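Local atomic coordinates of similarities with probable monooxygenase (Photorhabdus luminescens, PDB entry 4HB9), a protein that binds FAD and probably acts as a flavin-dependent monooxygenase of the aromatic ring hydroxylase type. Residues V181-T193 against E239-T252. Sequence-based numbering, arbitrary orientation.
Sequences VGVSMIIGRARLT and EIDNFIVWVYVAAT
The guanidinium of Arg-189 lies flat on one face of the Phe-243 ring, their planes only 17° apart, with CZ 3.9 Å from the ring centroid in an off-centre cation-pi stack. Arg-191 crosses the opposite face with its aliphatic chain, so the phenyl ring is sandwiched between two arginines that leave their strand on the same side. Beyond the ring, Arg-191 runs out fully extended: NE bonds Asp-241 OD2 at 2.8 Å, in the guanidinium plane and on the anti lone pair of the carboxylate. Glu-239 adds a longer salt bridge, its OE2 3.6 Å from Arg-191 NH2 and the two flat groups nearly perpendicular, with a water joining them.

Gly-188 suits its place beneath Trp-246. With CG set between backbone N and carbonyl carbon (chi1 56°), the indole swings across the neighbouring strand, and Gly-188 CA sits over the face of its five-membered ring, 3.9 Å from the centroid, in a CH-pi contact; having no side chain, Gly-188 lets the indole lie directly on its backbone.

Strands 183-191 and 240-251 are antiparallel neighbours in the mixed sheet beside the flavin, an arrangement familiar from FAD-dependent aromatic hydroxylases. Paired backbone bonds join Ser-184 to Ala-250, Ile-186 to Tyr-248, Gly-188 to Trp-246 and Ala-190 to Ile-244. Between them, branched residues suited to extended chain pack on the Arg-189 face: Ile-187 CG1 meets Val-247 CG1 at 3.9 Å, and the Ile-187 side chain comes within about 5 Å of FAD. Near the start of strand 183-191 and just past the end of 240-251, Ser-184 OG and Thr-252 OG1 share a 2.7 Å hydrogen bond.

Further out, Asp-290 forms a salt bridge with Arg-189 NE while the carbonyls of Gly-42 and Pro-228 take NH1, fixing the guanidinium over the ring. Ser-289 OG bonds Trp-246 NE1, and Ser-184 OG also hydrogen-bonds His-298 ND1.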
ATOM      1  N   VAL A 181       4.338  17.360   2.042  1.00 23.26           N
ATOM      2  CA  VAL A 181       5.371  17.143   3.050  1.00 22.51           C
ATOM      3  C   VAL A 181       6.631  17.956   2.765  1.00 21.16           C
ATOM      4  O   VAL A 181       7.373  18.265   3.667  1.00 22.75           O
ATOM      5  CB  VAL A 181       5.702  15.649   3.131  1.00 21.29           C
ATOM      6  CG1 VAL A 181       6.909  15.382   4.017  1.00 22.73           C
ATOM      7  CG2 VAL A 181       4.492  14.897   3.636  1.00 22.14           C
ATOM      8  N   GLY A 182       6.845  18.318   1.509  1.00 20.64           N
ATOM      9  CA  GLY A 182       8.067  18.977   1.099  1.00 19.77           C
ATOM     10  C   GLY A 182       9.155  17.984   0.748  1.00 19.53           C
ATOM     11  O   GLY A 182      10.314  18.392   0.511  1.00 20.66           O
ATOM     12  N   VAL A 183       8.806  16.695   0.736  1.00 19.88           N
ATOM     13  CA  VAL A 183       9.743  15.617   0.382  1.00 18.91           C
ATOM     14  C   VAL A 183       9.151  14.858  -0.811  1.00 19.05           C
ATOM     15  O   VAL A 183       7.925  14.626  -0.876  1.00 16.94           O
ATOM     16  CB  VAL A 183      10.010  14.689   1.581  1.00 19.71           C
ATOM     17  CG1 VAL A 183      10.852  13.487   1.198  1.00 19.87           C
ATOM     18  CG2 VAL A 183      10.691  15.474   2.708  1.00 20.99           C
ATOM     19  N   SER A 184      10.025  14.497  -1.752  1.00 18.13           N
ATOM     20  CA  SER A 184       9.652  13.709  -2.926  1.00 18.60           C
ATOM     21  C   SER A 184      10.590  12.529  -3.077  1.00 18.11           C
ATOM     22  O   SER A 184      11.640  12.472  -2.434  1.00 18.26           O
ATOM     23  CB  SER A 184       9.712  14.567  -4.164  1.00 18.95           C
ATOM     24  OG  SER A 184       8.790  15.624  -4.058  1.00 19.36           O
HETATM   25  N   MSE A 185      10.202  11.548  -3.878  1.00 17.89           N
HETATM   26  CA  MSE A 185      11.050  10.367  -4.050  1.00 18.50           C
HETATM   27  C   MSE A 185      10.991   9.880  -5.472  1.00 17.95           C
HETATM   28  O   MSE A 185      10.044  10.184  -6.220  1.00 17.81           O
HETATM   29  CB  MSE A 185      10.656   9.262  -3.068  1.00 21.12           C
HETATM   30  CG  MSE A 185       9.277   8.675  -3.255  1.00 25.40           C
HETATM   31 SE   MSE A 185       8.898   7.277  -1.876  1.00 39.01          SE
HETATM   32  CE  MSE A 185       9.757   7.938  -0.287  1.00 29.10           C
ATOM     33  N   ILE A 186      12.028   9.149  -5.848  1.00 17.40           N
ATOM     34  CA  ILE A 186      12.112   8.474  -7.142  1.00 17.07           C
ATOM     35  C   ILE A 186      12.451   7.024  -6.813  1.00 16.95           C
ATOM     36  O   ILE A 186      13.427   6.759  -6.096  1.00 16.04           O
ATOM     37  CB  ILE A 186      13.176   9.123  -8.048  1.00 17.32           C
ATOM     38  CG1 ILE A 186      12.855  10.591  -8.306  1.00 17.68           C
ATOM     39  CG2 ILE A 186      13.300   8.386  -9.372  1.00 17.94           C
ATOM     40  CD1 ILE A 186      13.923  11.331  -9.083  1.00 17.96           C
ATOM     41  N   ILE A 187      11.620   6.100  -7.299  1.00 17.75           N
ATOM     42  CA  ILE A 187      11.704   4.677  -6.974  1.00 17.41           C
ATOM     43  C   ILE A 187      11.989   3.902  -8.262  1.00 18.06           C
ATOM     44  O   ILE A 187      11.292   4.082  -9.267  1.00 16.68           O
ATOM     45  CB  ILE A 187      10.377   4.168  -6.395  1.00 20.49           C
ATOM     46  CG1 ILE A 187       9.946   5.012  -5.184  1.00 23.62           C
ATOM     47  CG2 ILE A 187      10.481   2.686  -6.001  1.00 20.37           C
ATOM     48  CD1 ILE A 187       8.594   4.636  -4.591  1.00 26.74           C
ATOM     49  N   GLY A 188      13.016   3.060  -8.239  1.00 16.16           N
ATOM     50  CA  GLY A 188      13.297   2.172  -9.371  1.00 16.34           C
ATOM     51  C   GLY A 188      13.534   0.747  -8.915  1.00 15.97           C
ATOM     52  O   GLY A 188      13.747   0.493  -7.724  1.00 15.91           O
ATOM     53  N   ARG A 189      13.488  -0.184  -9.863  1.00 16.75           N
ATOM     54  CA  ARG A 189      13.775  -1.572  -9.580  1.00 17.43           C
ATOM     55  C   ARG A 189      14.756  -2.094 -10.594  1.00 18.16           C
ATOM     56  O   ARG A 189      14.753  -1.674 -11.752  1.00 18.54           O
ATOM     57  CB  ARG A 189      12.493  -2.416  -9.615  1.00 18.73           C
ATOM     58  CG  ARG A 189      11.836  -2.509 -10.992  1.00 18.52           C
ATOM     59  CD  ARG A 189      10.557  -3.335 -11.010  1.00 18.60           C
ATOM     60  NE  ARG A 189      10.357  -3.897 -12.363  1.00 18.67           N
ATOM     61  CZ  ARG A 189       9.605  -4.957 -12.666  1.00 19.16           C
ATOM     62  NH1 ARG A 189       8.873  -5.566 -11.749  1.00 18.84           N
ATOM     63  NH2 ARG A 189       9.570  -5.425 -13.924  1.00 17.89           N
ATOM     64  N   ALA A 190      15.564  -3.050 -10.164  1.00 18.11           N
ATOM     65  CA  ALA A 190      16.489  -3.722 -11.060  1.00 18.33           C
ATOM     66  C   ALA A 190      16.423  -5.218 -10.843  1.00 18.10           C
ATOM     67  O   ALA A 190      16.608  -5.683  -9.726  1.00 17.58           O
ATOM     68  CB  ALA A 190      17.892  -3.216 -10.811  1.00 18.73           C
ATOM     69  N   ARG A 191      16.190  -5.967 -11.914  1.00 18.84           N
ATOM     70  CA  ARG A 191      16.111  -7.427 -11.820  1.00 19.73           C
ATOM     71  C   ARG A 191      17.443  -8.043 -11.386  1.00 19.42           C
ATOM     72  O   ARG A 191      18.513  -7.716 -11.941  1.00 19.08           O
ATOM     73  CB  ARG A 191      15.684  -7.996 -13.147  1.00 20.95           C
ATOM     74  CG  ARG A 191      15.437  -9.481 -13.098  1.00 20.96           C
ATOM     75  CD  ARG A 191      14.825  -9.970 -14.390  1.00 20.27           C
ATOM     76  NE  ARG A 191      14.651 -11.407 -14.326  1.00 21.00           N
ATOM     77  CZ  ARG A 191      14.410 -12.177 -15.381  1.00 23.58           C
ATOM     78  NH1 ARG A 191      14.313 -11.655 -16.594  1.00 23.15           N
ATOM     79  NH2 ARG A 191      14.270 -13.481 -15.221  1.00 23.73           N
ATOM     80  N   LEU A 192      17.401  -8.918 -10.392  1.00 19.15           N
ATOM     81  CA  LEU A 192      18.611  -9.587  -9.915  1.00 21.55           C
ATOM     82  C   LEU A 192      18.909 -10.786 -10.783  1.00 22.50           C
ATOM     83  O   LEU A 192      18.647 -11.934 -10.407  1.00 22.60           O
ATOM     84  CB  LEU A 192      18.501 -10.036  -8.467  1.00 22.02           C
ATOM     85  CG  LEU A 192      18.887  -8.946  -7.487  1.00 27.01           C
ATOM     86  CD1 LEU A 192      18.561  -9.346  -6.053  1.00 27.36           C
ATOM     87  CD2 LEU A 192      20.375  -8.616  -7.620  1.00 29.52           C
ATOM     88  N   THR A 193      19.449 -10.489 -11.958  1.00 21.92           N
ATOM     89  CA  THR A 193      19.784 -11.494 -12.938  1.00 21.99           C
ATOM     90  C   THR A 193      21.111 -12.122 -12.500  1.00 21.79           C
ATOM     91  O   THR A 193      21.813 -11.591 -11.617  1.00 20.09           O
ATOM     92  CB  THR A 193      20.014 -10.848 -14.311  1.00 22.52           C
ATOM     93  OG1 THR A 193      21.043  -9.876 -14.168  1.00 19.73           O
ATOM     94  CG2 THR A 193      18.774 -10.174 -14.846  1.00 24.22           C
ATOM     95  N   GLU A 239       5.733 -14.025 -14.293  1.00 25.25           N
ATOM     96  CA  GLU A 239       7.000 -14.640 -13.942  1.00 25.79           C
ATOM     97  C   GLU A 239       7.654 -13.839 -12.808  1.00 22.69           C
ATOM     98  O   GLU A 239       8.124 -12.719 -13.010  1.00 19.83           O
ATOM     99  CB  GLU A 239       7.926 -14.673 -15.173  1.00 29.45           C
ATOM    100  CG  GLU A 239       9.289 -15.269 -14.909  1.00 33.18           C
ATOM    101  CD  GLU A 239      10.224 -15.148 -16.108  1.00 38.68           C
ATOM    102  OE1 GLU A 239       9.789 -14.688 -17.193  1.00 40.28           O
ATOM    103  OE2 GLU A 239      11.403 -15.526 -15.954  1.00 45.16           O
ATOM    104  N   ILE A 240       7.701 -14.418 -11.618  1.00 21.49           N
ATOM    105  CA  ILE A 240       8.137 -13.658 -10.441  1.00 20.98           C
ATOM    106  C   ILE A 240       9.638 -13.835 -10.220  1.00 22.12           C
ATOM    107  O   ILE A 240      10.145 -14.959 -10.251  1.00 21.79           O
ATOM    108  CB  ILE A 240       7.368 -14.084  -9.189  1.00 20.48           C
ATOM    109  CG1 ILE A 240       5.859 -13.996  -9.445  1.00 20.94           C
ATOM    110  CG2 ILE A 240       7.802 -13.239  -7.990  1.00 21.69           C
ATOM    111  CD1 ILE A 240       5.334 -12.611  -9.780  1.00 21.28           C
ATOM    112  N   ASP A 241      10.341 -12.725 -10.022  1.00 19.55           N
ATOM    113  CA  ASP A 241      11.771 -12.775  -9.714  1.00 20.21           C
ATOM    114  C   ASP A 241      12.087 -11.758  -8.628  1.00 19.29           C
ATOM    115  O   ASP A 241      11.219 -10.948  -8.230  1.00 19.56           O
ATOM    116  CB  ASP A 241      12.586 -12.500 -10.979  1.00 21.32           C
ATOM    117  CG  ASP A 241      14.012 -13.108 -10.948  1.00 23.10           C
ATOM    118  OD1 ASP A 241      14.450 -13.711  -9.936  1.00 22.31           O
ATOM    119  OD2 ASP A 241      14.710 -12.920 -11.962  1.00 22.18           O
ATOM    120  N   ASN A 242      13.318 -11.834  -8.145  1.00 18.57           N
ATOM    121  CA  ASN A 242      13.872 -10.891  -7.197  1.00 18.76           C
ATOM    122  C   ASN A 242      14.350  -9.629  -7.904  1.00 18.04           C
ATOM    123  O   ASN A 242      15.024  -9.698  -8.954  1.00 18.56           O
ATOM    124  CB  ASN A 242      15.057 -11.528  -6.442  1.00 20.12           C
ATOM    125  CG  ASN A 242      14.690 -12.828  -5.750  1.00 21.68           C
ATOM    126  OD1 ASN A 242      15.220 -13.896  -6.078  1.00 24.20           O
ATOM    127  ND2 ASN A 242      13.799 -12.751  -4.794  1.00 19.61           N
ATOM    128  N   PHE A 243      13.983  -8.484  -7.324  1.00 17.24           N
ATOM    129  CA  PHE A 243      14.399  -7.188  -7.806  1.00 17.69           C
ATOM    130  C   PHE A 243      15.025  -6.434  -6.651  1.00 18.63           C
ATOM    131  O   PHE A 243      14.489  -6.469  -5.528  1.00 18.85           O
ATOM    132  CB  PHE A 243      13.195  -6.383  -8.322  1.00 17.75           C
ATOM    133  CG  PHE A 243      12.729  -6.808  -9.680  1.00 18.31           C
ATOM    134  CD1 PHE A 243      13.093  -6.094 -10.811  1.00 18.47           C
ATOM    135  CD2 PHE A 243      11.926  -7.929  -9.829  1.00 18.88           C
ATOM    136  CE1 PHE A 243      12.690  -6.491 -12.069  1.00 18.87           C
ATOM    137  CE2 PHE A 243      11.551  -8.357 -11.097  1.00 19.23           C
ATOM    138  CZ  PHE A 243      11.910  -7.614 -12.211  1.00 20.50           C
ATOM    139  N   ILE A 244      16.126  -5.729  -6.925  1.00 18.31           N
ATOM    140  CA  ILE A 244      16.585  -4.706  -5.997  1.00 19.81           C
ATOM    141  C   ILE A 244      15.690  -3.494  -6.227  1.00 20.54           C
ATOM    142  O   ILE A 244      15.398  -3.121  -7.370  1.00 22.19           O
ATOM    143  CB  ILE A 244      18.081  -4.355  -6.175  1.00 22.73           C
ATOM    144  CG1 ILE A 244      18.919  -5.593  -5.894  1.00 24.95           C
ATOM    145  CG2 ILE A 244      18.481  -3.206  -5.254  1.00 22.07           C
ATOM    146  CD1 ILE A 244      20.420  -5.389  -5.962  1.00 27.21           C
ATOM    147  N   VAL A 245      15.212  -2.914  -5.145  1.00 19.24           N
ATOM    148  CA  VAL A 245      14.466  -1.694  -5.238  1.00 18.64           C
ATOM    149  C   VAL A 245      15.318  -0.613  -4.627  1.00 18.03           C
ATOM    150  O   VAL A 245      15.905  -0.805  -3.558  1.00 19.05           O
ATOM    151  CB  VAL A 245      13.048  -1.772  -4.599  1.00 19.66           C
ATOM    152  CG1 VAL A 245      13.028  -2.401  -3.211  1.00 21.36           C
ATOM    153  CG2 VAL A 245      12.406  -0.385  -4.553  1.00 20.04           C
ATOM    154  N   TRP A 246      15.388   0.523  -5.303  1.00 17.51           N
ATOM    155  CA  TRP A 246      16.039   1.716  -4.728  1.00 16.77           C
ATOM    156  C   TRP A 246      15.072   2.887  -4.672  1.00 16.76           C
ATOM    157  O   TRP A 246      14.181   3.045  -5.535  1.00 16.22           O
ATOM    158  CB  TRP A 246      17.310   2.083  -5.477  1.00 16.33           C
ATOM    159  CG  TRP A 246      17.154   2.300  -6.947  1.00 16.13           C
ATOM    160  CD1 TRP A 246      17.331   1.371  -7.930  1.00 16.58           C
ATOM    161  CD2 TRP A 246      16.751   3.507  -7.612  1.00 16.95           C
ATOM    162  NE1 TRP A 246      17.083   1.918  -9.154  1.00 16.95           N
ATOM    163  CE2 TRP A 246      16.725   3.228  -9.001  1.00 17.17           C
ATOM    164  CE3 TRP A 246      16.420   4.787  -7.177  1.00 16.83           C
ATOM    165  CZ2 TRP A 246      16.403   4.179  -9.942  1.00 18.07           C
ATOM    166  CZ3 TRP A 246      16.071   5.730  -8.115  1.00 18.18           C
ATOM    167  CH2 TRP A 246      16.061   5.425  -9.486  1.00 18.47           C
ATOM    168  N   VAL A 247      15.244   3.712  -3.645  1.00 16.60           N
ATOM    169  CA  VAL A 247      14.377   4.871  -3.462  1.00 17.13           C
ATOM    170  C   VAL A 247      15.232   6.084  -3.169  1.00 17.12           C
ATOM    171  O   VAL A 247      15.923   6.114  -2.160  1.00 17.65           O
ATOM    172  CB  VAL A 247      13.370   4.673  -2.319  1.00 17.49           C
ATOM    173  CG1 VAL A 247      12.418   5.843  -2.287  1.00 18.62           C
ATOM    174  CG2 VAL A 247      12.598   3.365  -2.486  1.00 18.71           C
ATOM    175  N   TYR A 248      15.246   7.036  -4.089  1.00 16.48           N
ATOM    176  CA  TYR A 248      15.995   8.275  -3.878  1.00 16.43           C
ATOM    177  C   TYR A 248      15.034   9.262  -3.280  1.00 16.35           C
ATOM    178  O   TYR A 248      13.955   9.471  -3.831  1.00 16.70           O
ATOM    179  CB  TYR A 248      16.591   8.836  -5.180  1.00 16.10           C
ATOM    180  CG  TYR A 248      17.207  10.208  -5.011  1.00 15.57           C
ATOM    181  CD1 TYR A 248      18.438  10.386  -4.368  1.00 16.75           C
ATOM    182  CD2 TYR A 248      16.546  11.320  -5.437  1.00 15.84           C
ATOM    183  CE1 TYR A 248      18.968  11.649  -4.176  1.00 16.94           C
ATOM    184  CE2 TYR A 248      17.069  12.587  -5.274  1.00 16.23           C
ATOM    185  CZ  TYR A 248      18.267  12.757  -4.643  1.00 18.14           C
ATOM    186  OH  TYR A 248      18.748  14.043  -4.492  1.00 18.64           O
ATOM    187  N   VAL A 249      15.434   9.852  -2.155  1.00 16.78           N
ATOM    188  CA  VAL A 249      14.565  10.765  -1.372  1.00 17.36           C
ATOM    189  C   VAL A 249      15.245  12.117  -1.212  1.00 16.52           C
ATOM    190  O   VAL A 249      16.408  12.173  -0.848  1.00 17.05           O
ATOM    191  CB  VAL A 249      14.238  10.168   0.007  1.00 16.86           C
ATOM    192  CG1 VAL A 249      13.216  11.002   0.743  1.00 16.95           C
ATOM    193  CG2 VAL A 249      13.725   8.754  -0.130  1.00 18.07           C
ATOM    194  N   ALA A 250      14.526  13.190  -1.526  1.00 16.39           N
ATOM    195  CA  ALA A 250      15.072  14.541  -1.451  1.00 17.73           C
ATOM    196  C   ALA A 250      13.979  15.549  -1.240  1.00 17.14           C
ATOM    197  O   ALA A 250      12.818  15.213  -1.277  1.00 17.61           O
ATOM    198  CB  ALA A 250      15.815  14.882  -2.740  1.00 17.67           C
ATOM    199  N   ALA A 251      14.357  16.805  -1.039  1.00 17.58           N
ATOM    200  CA  ALA A 251      13.355  17.872  -0.884  1.00 17.33           C
ATOM    201  C   ALA A 251      12.691  18.100  -2.225  1.00 18.75           C
ATOM    202  O   ALA A 251      13.360  18.077  -3.277  1.00 18.23           O
ATOM    203  CB  ALA A 251      14.008  19.154  -0.379  1.00 17.92           C
ATOM    204  N   THR A 252      11.381  18.293  -2.193  1.00 18.02           N
ATOM    205  CA  THR A 252      10.620  18.575  -3.386  1.00 19.47           C
ATOM    206  C   THR A 252      11.155  19.789  -4.136  1.00 21.30           C
ATOM    207  O   THR A 252      11.312  19.750  -5.364  1.00 20.76           O
ATOM    208  CB  THR A 252       9.143  18.800  -3.033  1.00 19.80           C
ATOM    209  OG1 THR A 252       8.661  17.681  -2.264  1.00 17.93           O
ATOM    210  CG2 THR A 252       8.301  19.005  -4.323  1.00 21.10           C
TER
HETATM  211  O   HOH W   1       6.132  17.938  -1.159  1.00 31.59           O
HETATM  212  O   HOH W   2      13.601 -15.154 -17.403  1.00 45.23           O
HETATM  213  O   HOH W   3      17.101 -13.870 -12.115  1.00 26.22           O
HETATM  214  O   HOH W   4      17.174 -13.466  -8.463  1.00 32.33           O